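Local atomic coordinates of sialyltransferase 0160 (PDB entry 4R84), a protein that transfers sialic acid from CMP-sialic acid to a sugar acceptor, probably a galactoside, as a GT-B-type glycosyltransferase. Residues A[358-364]-A[443-449]; A[373-377]-A[413-417]; A[402-408]-A[423-429]. All coordinates share one frame; numbering follows the deposited sequence.

Contact 1: A[358-364]-A[443-449]; sequences NFIFTGT and PDTVAGI. With CA (calcium ion), chain F; CSF (cytidine-5'-monophosphate-3-fluoro-N-acetyl-neuraminic acid), chain E.
F359 and A447 meet on one face of a parallel strand pair. The methyl CB of A447 sits at the edge of the F359 ring, 3.6 Å from CE1. With CG anti to the backbone N (chi1 157°), the ring leans over the neighbouring strand, and CD1 also rests on CG2 of T445. On the other face I360 crosses the P443 ring at about a right angle, with I360 CD1 3.6 Å from P443 CG. V446, on the same face as I360, touches CG2 of T362 with its CG1.

Backbone hydrogen bonds of the parallel kind join the strands. I360 turns both its N and its O to strand 445-447: N donates to T445 O (3.0 Å) and O accepts from A447 N (3.1 Å). The pairing continues past the corner at G448, where I449 N bonds T362 O. The backbone angles of G448 suit glycine, and its CA lies 3.6 Å from CE1 of F361.

The two ends differ. At the start, D444 uses the anti side of OD2 to take a nearly straight bond from N358 N (2.8 Å, 168°). The N358 side chain turns OD1 to the calcium ion, whose site also includes Y351, S354, L356 and D401, while ND2 reaches D444 OD2 through a water. At the far end, G363 O accepts a hydrogen bond from N4 of the cytosine (2.9 Å), and T364 crosses I449 methyl to methyl.

Strand 401-405 flanks 358-362 across from 445-447. Helix 373-388 packs on F361 through V383 and I384, and strand 462-468 lies against A447 and I449.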
loop_
_atom_site.group_PDB
_atom_site.type_symbol
_atom_site.label_atom_id
_atom_site.label_comp_id
_atom_site.label_asym_id
_atom_site.label_seq_id
_atom_site.Cartn_x
_atom_site.Cartn_y
_atom_site.Cartn_z
ATOM N N ASN A 358 27.146 -8.095 2.079
ATOM C CA ASN A 358 26.831 -6.696 2.323
ATOM C C ASN A 358 26.054 -6.445 3.616
ATOM O O ASN A 358 25.095 -7.146 3.932
ATOM C CB ASN A 358 26.071 -6.170 1.097
ATOM C CG ASN A 358 26.847 -6.427 -0.193
ATOM O OD1 ASN A 358 27.999 -6.011 -0.308
ATOM N ND2 ASN A 358 26.250 -7.169 -1.132
ATOM N N PHE A 359 26.507 -5.435 4.360
ATOM C CA PHE A 359 25.925 -5.047 5.638
ATOM C C PHE A 359 25.434 -3.627 5.566
ATOM O O PHE A 359 26.196 -2.743 5.202
ATOM C CB PHE A 359 26.974 -5.201 6.763
ATOM C CG PHE A 359 26.726 -4.356 8.005
ATOM C CD1 PHE A 359 25.553 -4.468 8.745
ATOM C CD2 PHE A 359 27.711 -3.483 8.463
ATOM C CE1 PHE A 359 25.351 -3.709 9.906
ATOM C CE2 PHE A 359 27.522 -2.716 9.629
ATOM C CZ PHE A 359 26.336 -2.825 10.347
ATOM N N ILE A 360 24.159 -3.413 5.884
ATOM C CA ILE A 360 23.655 -2.060 6.040
ATOM C C ILE A 360 23.483 -1.709 7.501
ATOM O O ILE A 360 22.755 -2.387 8.230
ATOM C CB ILE A 360 22.292 -1.860 5.348
ATOM C CG1 ILE A 360 22.427 -2.011 3.845
ATOM C CG2 ILE A 360 21.749 -0.482 5.696
ATOM C CD1 ILE A 360 21.075 -1.891 3.124
ATOM N N PHE A 361 24.133 -0.628 7.918
ATOM C CA PHE A 361 23.876 -0.048 9.224
ATOM C C PHE A 361 22.747 0.973 9.111
ATOM O O PHE A 361 22.828 1.893 8.297
ATOM C CB PHE A 361 25.132 0.628 9.791
ATOM C CG PHE A 361 24.888 1.363 11.082
ATOM C CD1 PHE A 361 24.874 0.679 12.281
ATOM C CD2 PHE A 361 24.674 2.735 11.098
ATOM C CE1 PHE A 361 24.650 1.348 13.479
ATOM C CE2 PHE A 361 24.442 3.409 12.297
ATOM C CZ PHE A 361 24.431 2.708 13.483
ATOM N N THR A 362 21.730 0.834 9.957
ATOM C CA THR A 362 20.629 1.795 9.933
ATOM C C THR A 362 20.829 2.869 10.999
ATOM O O THR A 362 20.786 2.587 12.204
ATOM C CB THR A 362 19.277 1.104 10.157
ATOM O OG1 THR A 362 19.279 0.451 11.423
ATOM C CG2 THR A 362 19.020 0.056 9.077
ATOM N N GLY A 363 21.037 4.107 10.566
ATOM C CA GLY A 363 21.274 5.194 11.506
ATOM C C GLY A 363 20.005 5.752 12.133
ATOM O O GLY A 363 18.899 5.417 11.723
ATOM N N THR A 364 20.162 6.596 13.148
ATOM C CA THR A 364 19.023 7.330 13.694
ATOM C C THR A 364 19.390 8.793 13.873
ATOM O O THR A 364 20.463 9.224 13.461
ATOM C CB THR A 364 18.557 6.751 15.037
ATOM O OG1 THR A 364 17.283 7.320 15.384
ATOM C CG2 THR A 364 19.593 7.044 16.128
ATOM N N PRO A 443 20.131 -6.302 1.874
ATOM C CA PRO A 443 21.497 -6.825 1.843
ATOM C C PRO A 443 21.579 -8.179 2.522
ATOM O O PRO A 443 20.546 -8.785 2.805
ATOM C CB PRO A 443 22.272 -5.778 2.632
ATOM C CG PRO A 443 21.298 -5.393 3.713
ATOM C CD PRO A 443 19.953 -5.326 2.967
ATOM N N ASP A 444 22.797 -8.646 2.775
ATOM C CA ASP A 444 22.978 -9.905 3.474
ATOM C C ASP A 444 22.662 -9.776 4.958
ATOM O O ASP A 444 22.126 -10.699 5.569
ATOM C CB ASP A 444 24.395 -10.422 3.257
ATOM C CG ASP A 444 24.660 -10.747 1.810
ATOM O OD1 ASP A 444 24.181 -11.804 1.368
ATOM O OD2 ASP A 444 25.327 -9.952 1.111
ATOM N N THR A 445 22.966 -8.619 5.538
ATOM C CA THR A 445 22.656 -8.426 6.942
ATOM C C THR A 445 22.386 -6.954 7.218
ATOM O O THR A 445 22.949 -6.069 6.565
ATOM C CB THR A 445 23.797 -8.953 7.864
ATOM O OG1 THR A 445 23.279 -9.224 9.169
ATOM C CG2 THR A 445 24.963 -7.952 7.979
ATOM N N VAL A 446 21.499 -6.718 8.179
ATOM C CA VAL A 446 21.089 -5.378 8.579
ATOM C C VAL A 446 21.200 -5.241 10.077
ATOM O O VAL A 446 20.715 -6.092 10.809
ATOM C CB VAL A 446 19.638 -5.080 8.171
ATOM C CG1 VAL A 446 19.273 -3.621 8.517
ATOM C CG2 VAL A 446 19.436 -5.355 6.695
ATOM N N ALA A 447 21.805 -4.156 10.544
ATOM C CA ALA A 447 21.874 -3.929 11.978
ATOM C C ALA A 447 21.937 -2.448 12.256
ATOM O O ALA A 447 22.259 -1.658 11.373
ATOM C CB ALA A 447 23.097 -4.628 12.589
ATOM N N GLY A 448 21.648 -2.073 13.494
ATOM C CA GLY A 448 21.719 -0.674 13.857
ATOM C C GLY A 448 20.646 -0.255 14.827
ATOM O O GLY A 448 20.155 -1.051 15.612
ATOM N N ILE A 449 20.264 1.012 14.763
ATOM C CA ILE A 449 19.359 1.550 15.756
ATOM C C ILE A 449 17.932 1.128 15.450
ATOM O O ILE A 449 17.525 1.148 14.289
ATOM C CB ILE A 449 19.453 3.093 15.810
ATOM C CG1 ILE A 449 20.918 3.552 15.862
ATOM C CG2 ILE A 449 18.629 3.640 16.967
ATOM C CD1 ILE A 449 21.754 2.977 17.025
HETATM CA CA CA F . 29.832 -6.807 -1.717
HETATM C C5A CSF E . 9.652 6.922 17.021
HETATM C C4A CSF E . 8.748 7.278 15.849
HETATM C C2A CSF E . 10.820 7.689 14.455
HETATM O O6A CSF E . 11.574 7.287 15.613
HETATM C C6A CSF E . 10.942 6.336 16.462
HETATM C C3A CSF E . 9.451 8.244 14.888
HETATM O O4A CSF E . 7.544 7.869 16.358
HETATM N N5A CSF E . 8.996 5.943 17.860
HETATM C C7A CSF E . 11.902 6.034 17.596
HETATM C C8A CSF E . 13.186 5.436 17.051
HETATM C C9A CSF E . 14.065 4.940 18.193
HETATM O O9A CSF E . 15.232 4.357 17.616
HETATM O O8A CSF E . 12.839 4.322 16.230
HETATM O O7A CSF E . 12.223 7.248 18.279
HETATM C C1A CSF E . 11.594 8.765 13.722
HETATM O OBA CSF E . 11.159 9.173 12.627
HETATM O OAA CSF E . 12.641 9.232 14.230
HETATM O O1A CSF E . 10.569 6.619 13.542
HETATM O O2A CSF E . 10.815 4.206 12.976
HETATM N N1 CSF E . 14.162 5.445 8.238
HETATM C C2 CSF E . 15.067 5.106 7.220
HETATM N N3 CSF E . 16.354 4.830 7.528
HETATM C C4 CSF E . 16.752 4.876 8.818
HETATM C C5 CSF E . 15.864 5.224 9.836
HETATM C C6 CSF E . 14.544 5.520 9.516
HETATM C "C3'" CSF E . 11.161 4.462 8.900
HETATM C "C2'" CSF E . 11.935 4.557 7.611
HETATM C "C1'" CSF E . 12.786 5.784 7.842
HETATM O "O4'" CSF E . 12.153 6.554 8.868
HETATM C "C4'" CSF E . 10.925 5.920 9.222
HETATM P PA CSF E . 11.596 5.496 12.987
HETATM O "O5'" CSF E . 11.780 5.819 11.444
HETATM C "C5'" CSF E . 10.632 6.171 10.685
HETATM O "O3'" CSF E . 9.971 3.700 8.743
HETATM O "O2'" CSF E . 11.053 4.863 6.522
HETATM N N4 CSF E . 18.042 4.600 9.129
HETATM O O2 CSF E . 14.663 5.067 6.027
HETATM O O3A CSF E . 12.955 5.574 13.628
HETATM C C10 CSF E . 8.851 6.091 19.179
HETATM O O10 CSF E . 9.182 7.109 19.769
HETATM C C11 CSF E . 8.271 4.906 19.900
HETATM F F3A CSF E . 9.651 9.460 15.497
HETATM O O HOH W 1 23.386 -8.018 -0.652
HETATM O O HOH W 2 28.662 -8.659 -2.508
HETATM O O HOH W 3 17.089 3.534 12.848
HETATM O O HOH W 4 30.317 -4.315 -2.293
#

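Contact 2: A[373-377]-A[413-417]; sequences KEYYA and INDII
Two helices of the Rossmann-like domain that holds the nucleotide pack here, on the same side of its parallel sheet. Helix 373-388 follows strand 358-362, and helix 412-419 follows strand 401-405. The short segments cross at -47° with their axes 9.2 Å apart. A377 lies where they come together, and its CA is 5.0 Å from that of I413.

A377 CB points at the other helix and enters between isoleucine branches. CG2 of I416 is the nearest, at 3.6 Å, and CG2 of I413 lies 3.9 Å away. I417 comes in from the sheet side, where its CG1 approaches A377 O. K373 crosses I413 at about a right angle. Its CG lies against CG1 of I413 at 3.4 Å, which is tight for two carbons. CG of K373 stands anti to its own backbone N (chi1 -168°), and this sets the start of the chain over I413. E374 crosses I416 at about a right angle, its CG 4.2 Å from I416 CD1.

I413 and I417 also touch Q380 of the first helix, and I417 reaches F404 of strand 401-405.

No hydrogen bond or salt bridge links the segments. Aliphatic carbon does the work, even from K373 and E374, which lend their methylene groups. Such a contact rests on shape and exclusion of water, with the small A377 allowing close approach and K373 and E374 themselves exposed.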
loop_
_atom_site.group_PDB
_atom_site.type_symbol
_atom_site.label_atom_id
_atom_site.label_comp_id
_atom_site.label_asym_id
_atom_site.label_seq_id
_atom_site.Cartn_x
_atom_site.Cartn_y
_atom_site.Cartn_z
ATOM N N LYS A 373 24.653 17.147 19.297
ATOM C CA LYS A 373 24.499 16.358 18.086
ATOM C C LYS A 373 25.667 15.420 17.821
ATOM O O LYS A 373 25.490 14.266 17.414
ATOM C CB LYS A 373 24.357 17.285 16.888
ATOM C CG LYS A 373 23.916 16.566 15.669
ATOM C CD LYS A 373 23.004 17.428 14.893
ATOM C CE LYS A 373 21.952 17.964 15.808
ATOM N NZ LYS A 373 21.083 18.936 15.109
ATOM N N GLU A 374 26.865 15.917 18.090
ATOM C CA GLU A 374 28.084 15.154 17.877
ATOM C C GLU A 374 28.134 13.914 18.755
ATOM O O GLU A 374 28.674 12.893 18.342
ATOM C CB GLU A 374 29.318 16.030 18.120
ATOM C CG GLU A 374 29.569 17.051 17.020
ATOM C CD GLU A 374 28.572 18.199 17.031
ATOM O OE1 GLU A 374 28.041 18.529 18.116
ATOM O OE2 GLU A 374 28.296 18.750 15.942
ATOM N N TYR A 375 27.600 14.005 19.972
ATOM C CA TYR A 375 27.537 12.831 20.847
ATOM C C TYR A 375 26.709 11.721 20.211
ATOM O O TYR A 375 27.099 10.556 20.234
ATOM C CB TYR A 375 26.956 13.201 22.211
ATOM C CG TYR A 375 26.547 12.036 23.105
ATOM C CD1 TYR A 375 25.315 11.412 22.960
ATOM C CD2 TYR A 375 27.390 11.588 24.122
ATOM C CE1 TYR A 375 24.934 10.376 23.785
ATOM C CE2 TYR A 375 27.009 10.549 24.955
ATOM C CZ TYR A 375 25.787 9.945 24.781
ATOM O OH TYR A 375 25.398 8.901 25.600
ATOM N N TYR A 376 25.563 12.079 19.634
ATOM C CA TYR A 376 24.676 11.060 19.088
ATOM C C TYR A 376 25.292 10.418 17.869
ATOM O O TYR A 376 25.133 9.216 17.666
ATOM C CB TYR A 376 23.281 11.651 18.781
ATOM C CG TYR A 376 22.632 12.041 20.090
ATOM C CD1 TYR A 376 22.158 11.069 20.961
ATOM C CD2 TYR A 376 22.559 13.374 20.489
ATOM C CE1 TYR A 376 21.605 11.414 22.195
ATOM C CE2 TYR A 376 21.999 13.726 21.712
ATOM C CZ TYR A 376 21.537 12.752 22.559
ATOM O OH TYR A 376 20.998 13.114 23.773
ATOM N N ALA A 377 26.021 11.200 17.078
ATOM C CA ALA A 377 26.749 10.643 15.935
ATOM C C ALA A 377 27.857 9.718 16.420
ATOM O O ALA A 377 28.070 8.644 15.862
ATOM C CB ALA A 377 27.329 11.755 15.069
ATOM N N ILE A 413 24.607 14.517 11.432
ATOM C CA ILE A 413 24.885 13.219 12.044
ATOM C C ILE A 413 25.256 12.207 10.959
ATOM O O ILE A 413 26.194 11.434 11.091
ATOM C CB ILE A 413 23.674 12.712 12.836
ATOM C CG1 ILE A 413 23.407 13.622 14.037
ATOM C CG2 ILE A 413 23.879 11.277 13.268
ATOM C CD1 ILE A 413 22.255 13.167 14.896
ATOM N N ASN A 414 24.512 12.229 9.861
ATOM C CA ASN A 414 24.808 11.328 8.757
ATOM C C ASN A 414 26.176 11.604 8.160
ATOM O O ASN A 414 26.920 10.670 7.850
ATOM C CB ASN A 414 23.726 11.426 7.675
ATOM C CG ASN A 414 22.379 10.896 8.154
ATOM O OD1 ASN A 414 22.278 10.287 9.223
ATOM N ND2 ASN A 414 21.342 11.119 7.355
ATOM N N ASP A 415 26.518 12.881 8.008
ATOM C CA ASP A 415 27.833 13.236 7.470
ATOM C C ASP A 415 28.981 12.756 8.363
ATOM O O ASP A 415 30.000 12.282 7.864
ATOM C CB ASP A 415 27.970 14.747 7.270
ATOM C CG ASP A 415 26.894 15.319 6.382
ATOM O OD1 ASP A 415 26.416 14.612 5.470
ATOM O OD2 ASP A 415 26.566 16.507 6.563
ATOM N N ILE A 416 28.817 12.915 9.675
ATOM C CA ILE A 416 29.833 12.499 10.651
ATOM C C ILE A 416 30.039 10.996 10.604
ATOM O O ILE A 416 31.180 10.520 10.538
ATOM C CB ILE A 416 29.442 12.923 12.083
ATOM C CG1 ILE A 416 29.493 14.447 12.215
ATOM C CG2 ILE A 416 30.371 12.278 13.121
ATOM C CD1 ILE A 416 28.877 14.970 13.489
ATOM N N ILE A 417 28.937 10.249 10.626
ATOM C CA ILE A 417 29.018 8.791 10.586
ATOM C C ILE A 417 29.646 8.293 9.286
ATOM O O ILE A 417 30.565 7.457 9.313
ATOM C CB ILE A 417 27.621 8.145 10.759
ATOM C CG1 ILE A 417 27.054 8.463 12.142
ATOM C CG2 ILE A 417 27.668 6.628 10.528
ATOM C CD1 ILE A 417 25.573 8.124 12.301
#

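Contact 3: A[402-408]-A[423-429]. With CSF (cytidine-5'-monophosphate-3-fluoro-N-acetyl-neuraminic acid), chain E.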
loop_
_atom_site.group_PDB
_atom_site.type_symbol
_atom_site.label_atom_id
_atom_site.label_comp_id
_atom_site.label_asym_id
_atom_site.label_seq_id
_atom_site.Cartn_x
_atom_site.Cartn_y
_atom_site.Cartn_z
ATOM N N LEU A 402 30.676 -2.497 4.068
ATOM C CA LEU A 402 29.844 -1.573 4.839
ATOM C C LEU A 402 29.046 -0.617 3.963
ATOM O O LEU A 402 29.568 0.002 3.033
ATOM C CB LEU A 402 30.668 -0.758 5.849
ATOM C CG LEU A 402 31.232 -1.415 7.124
ATOM C CD1 LEU A 402 31.881 -2.769 6.911
ATOM C CD2 LEU A 402 32.194 -0.449 7.802
ATOM N N PHE A 403 27.762 -0.543 4.284
ATOM C CA PHE A 403 26.811 0.378 3.679
ATOM C C PHE A 403 26.100 1.123 4.800
ATOM O O PHE A 403 25.874 0.570 5.882
ATOM C CB PHE A 403 25.794 -0.364 2.815
ATOM C CG PHE A 403 26.374 -0.957 1.564
ATOM C CD1 PHE A 403 27.107 -2.141 1.602
ATOM C CD2 PHE A 403 26.167 -0.340 0.339
ATOM C CE1 PHE A 403 27.637 -2.685 0.439
ATOM C CE2 PHE A 403 26.697 -0.879 -0.822
ATOM C CZ PHE A 403 27.434 -2.045 -0.772
ATOM N N PHE A 404 25.741 2.370 4.539
ATOM C CA PHE A 404 25.090 3.201 5.536
ATOM C C PHE A 404 23.742 3.662 5.041
ATOM O O PHE A 404 23.646 4.265 3.973
ATOM C CB PHE A 404 25.970 4.418 5.865
ATOM C CG PHE A 404 25.347 5.386 6.838
ATOM C CD1 PHE A 404 24.919 4.956 8.083
ATOM C CD2 PHE A 404 25.265 6.743 6.538
ATOM C CE1 PHE A 404 24.367 5.846 8.996
ATOM C CE2 PHE A 404 24.721 7.645 7.446
ATOM C CZ PHE A 404 24.266 7.203 8.684
ATOM N N LYS A 405 22.687 3.378 5.801
ATOM C CA LYS A 405 21.388 3.990 5.495
ATOM C C LYS A 405 21.042 4.927 6.635
ATOM O O LYS A 405 20.573 4.500 7.700
ATOM C CB LYS A 405 20.293 2.938 5.281
ATOM C CG LYS A 405 18.896 3.551 5.027
ATOM C CD LYS A 405 19.011 4.671 4.019
ATOM C CE LYS A 405 17.662 5.282 3.680
ATOM N NZ LYS A 405 16.979 6.085 4.741
ATOM N N GLY A 406 21.337 6.206 6.428
ATOM C CA GLY A 406 21.081 7.191 7.449
ATOM C C GLY A 406 19.605 7.479 7.607
ATOM O O GLY A 406 18.796 7.241 6.688
ATOM N N HIS A 407 19.243 8.001 8.775
ATOM C CA HIS A 407 17.884 8.489 9.007
ATOM C C HIS A 407 17.653 9.703 8.113
ATOM O O HIS A 407 18.545 10.524 7.931
ATOM C CB HIS A 407 17.695 8.852 10.491
ATOM C CG HIS A 407 16.271 9.092 10.896
ATOM N ND1 HIS A 407 15.564 10.218 10.523
ATOM C CD2 HIS A 407 15.434 8.363 11.674
ATOM C CE1 HIS A 407 14.352 10.169 11.047
ATOM N NE2 HIS A 407 14.247 9.057 11.751
ATOM N N PRO A 408 16.459 9.811 7.523
ATOM C CA PRO A 408 16.204 10.951 6.632
ATOM C C PRO A 408 16.388 12.313 7.309
ATOM O O PRO A 408 16.686 13.291 6.627
ATOM C CB PRO A 408 14.742 10.749 6.205
ATOM C CG PRO A 408 14.159 9.749 7.206
ATOM C CD PRO A 408 15.321 8.875 7.600
ATOM N N ASP A 423 35.547 3.617 3.545
ATOM C CA ASP A 423 35.106 2.723 2.480
ATOM C C ASP A 423 33.630 2.348 2.595
ATOM O O ASP A 423 33.156 1.454 1.895
ATOM C CB ASP A 423 35.937 1.445 2.501
ATOM C CG ASP A 423 37.368 1.664 2.034
ATOM O OD1 ASP A 423 37.623 2.588 1.228
ATOM O OD2 ASP A 423 38.243 0.906 2.499
ATOM N N MET A 424 32.894 3.073 3.428
ATOM C CA MET A 424 31.476 2.802 3.614
ATOM C C MET A 424 30.696 3.497 2.504
ATOM O O MET A 424 30.967 4.645 2.168
ATOM C CB MET A 424 30.998 3.244 4.999
ATOM C CG MET A 424 29.555 2.802 5.335
ATOM S SD MET A 424 29.129 3.042 7.083
ATOM C CE MET A 424 29.278 4.802 7.254
ATOM N N ILE A 425 29.780 2.763 1.883
ATOM C CA ILE A 425 28.992 3.315 0.785
ATOM C C ILE A 425 27.651 3.844 1.290
ATOM O O ILE A 425 26.956 3.162 2.039
ATOM C CB ILE A 425 28.776 2.267 -0.320
ATOM C CG1 ILE A 425 30.117 1.972 -0.988
ATOM C CG2 ILE A 425 27.766 2.801 -1.360
ATOM C CD1 ILE A 425 30.156 0.719 -1.858
ATOM N N ASN A 426 27.295 5.062 0.874
ATOM C CA ASN A 426 26.053 5.702 1.309
ATOM C C ASN A 426 24.829 5.286 0.492
ATOM O O ASN A 426 24.893 5.217 -0.729
ATOM C CB ASN A 426 26.208 7.226 1.239
ATOM C CG ASN A 426 25.084 7.964 1.937
ATOM O OD1 ASN A 426 24.940 7.876 3.151
ATOM N ND2 ASN A 426 24.303 8.733 1.174
ATOM N N ILE A 427 23.728 4.990 1.183
ATOM C CA ILE A 427 22.421 4.842 0.538
ATOM C C ILE A 427 21.610 6.067 0.931
ATOM O O ILE A 427 21.355 6.285 2.109
ATOM C CB ILE A 427 21.700 3.535 0.955
ATOM C CG1 ILE A 427 22.611 2.333 0.690
ATOM C CG2 ILE A 427 20.338 3.385 0.238
ATOM C CD1 ILE A 427 22.076 1.028 1.246
ATOM N N PRO A 428 21.206 6.879 -0.064
ATOM C CA PRO A 428 20.616 8.198 0.200
ATOM C C PRO A 428 19.559 8.172 1.301
ATOM O O PRO A 428 18.603 7.394 1.229
ATOM C CB PRO A 428 19.993 8.582 -1.147
ATOM C CG PRO A 428 20.855 7.904 -2.164
ATOM C CD PRO A 428 21.289 6.582 -1.505
ATOM N N ALA A 429 19.768 8.992 2.323
ATOM C CA ALA A 429 18.927 8.975 3.509
ATOM C C ALA A 429 17.471 9.274 3.209
ATOM O O ALA A 429 16.585 8.849 3.956
ATOM C CB ALA A 429 19.465 9.966 4.550
HETATM C C5A CSF E . 9.652 6.922 17.021
HETATM C C4A CSF E . 8.748 7.278 15.849
HETATM C C2A CSF E . 10.820 7.689 14.455
HETATM O O6A CSF E . 11.574 7.287 15.613
HETATM C C6A CSF E . 10.942 6.336 16.462
HETATM C C3A CSF E . 9.451 8.244 14.888
HETATM O O4A CSF E . 7.544 7.869 16.358
HETATM N N5A CSF E . 8.996 5.943 17.860
HETATM C C7A CSF E . 11.902 6.034 17.596
HETATM C C8A CSF E . 13.186 5.436 17.051
HETATM C C9A CSF E . 14.065 4.940 18.193
HETATM O O9A CSF E . 15.232 4.357 17.616
HETATM O O8A CSF E . 12.839 4.322 16.230
HETATM O O7A CSF E . 12.223 7.248 18.279
HETATM C C1A CSF E . 11.594 8.765 13.722
HETATM O OBA CSF E . 11.159 9.173 12.627
HETATM O OAA CSF E . 12.641 9.232 14.230
HETATM O O1A CSF E . 10.569 6.619 13.542
HETATM O O2A CSF E . 10.815 4.206 12.976
HETATM N N1 CSF E . 14.162 5.445 8.238
HETATM C C2 CSF E . 15.067 5.106 7.220
HETATM N N3 CSF E . 16.354 4.830 7.528
HETATM C C4 CSF E . 16.752 4.876 8.818
HETATM C C5 CSF E . 15.864 5.224 9.836
HETATM C C6 CSF E . 14.544 5.520 9.516
HETATM C "C3'" CSF E . 11.161 4.462 8.900
HETATM C "C2'" CSF E . 11.935 4.557 7.611
HETATM C "C1'" CSF E . 12.786 5.784 7.842
HETATM O "O4'" CSF E . 12.153 6.554 8.868
HETATM C "C4'" CSF E . 10.925 5.920 9.222
HETATM P PA CSF E . 11.596 5.496 12.987
HETATM O "O5'" CSF E . 11.780 5.819 11.444
HETATM C "C5'" CSF E . 10.632 6.171 10.685
HETATM O "O3'" CSF E . 9.971 3.700 8.743
HETATM O "O2'" CSF E . 11.053 4.863 6.522
HETATM N N4 CSF E . 18.042 4.600 9.129
HETATM O O2 CSF E . 14.663 5.067 6.027
HETATM O O3A CSF E . 12.955 5.574 13.628
HETATM C C10 CSF E . 8.851 6.091 19.179
HETATM O O10 CSF E . 9.182 7.109 19.769
HETATM C C11 CSF E . 8.271 4.906 19.900
HETATM F F3A CSF E . 9.651 9.460 15.497
HETATM O O HOH W 5 31.507 -0.744 1.178
HETATM O O HOH W 6 22.292 7.571 4.232
#
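K405 starts extended, with CG anti to the backbone N (chi1 177°), then bends at chi2 (46°) and again at chi4. The bends bring NZ between the carbonyls of G406 and A429 and the cytosine. M424 also starts extended, and its bend at chi3 lays M424 CE against F404 CB, 3.6 Å away. The pair is a Met-aromatic contact, with SD oblique to the ring.

The two strands are the parallel partners of a beta-alpha-beta unit, linked by helix 412-419. Their backbones are joined by bonds from I425 N to L402 O, F404 N to I425 O and I427 N to F404 O. On the face of F403, its ring lies beside I425, pointing the same way, with F403 CD2 3.7 Å from I425 CB. On the other face the F404 ring runs beside the N426 amide, the planes 43° apart. G406 N sits over the centre of the F404 ring, 3.7 Å above its plane. A water joins G406 N to N426 OD1 and I427 O.

The end of strand 401-405 and the loop after it line the donor pocket. H407 NE2 bonds the sialic acid carboxylate oxygen OAA (3.0 Å), while ND1 pairs with A409 N. K405 O accepts a hydrogen bond from N4 of the cytosine.

K405 NZ donates to cytosine O2 (2.8 Å) and is also held by two carbonyls: G406 O, nearly along its C=O axis, and A429 O, which NZ meets from above the carbonyl plane.

Overall arrangement
Contacts 1 and 3 build one four-stranded parallel sheet. Its central strands, 358-362 and 401-405, bond to each other, while 445-447 and 425-427 form the two edges. Contact 1 is almost wholly buried. Contact 3 is partly open, and contact 2 lies farther out among the helices on the sheet. Both strand pairs rest on backbone hydrogen bonds, and each reaches the nucleotide donor at its C-terminal end, contact 3 through 402-408; contact 1 also reaches calcium at its other end. Contact 2 has neither ligand nor hydrogen bond across it, and is apolar packing. It still meets both others: I413 touches T364, and N414 ND2 lies 2.9 Å from H407 O, a probable hydrogen bond.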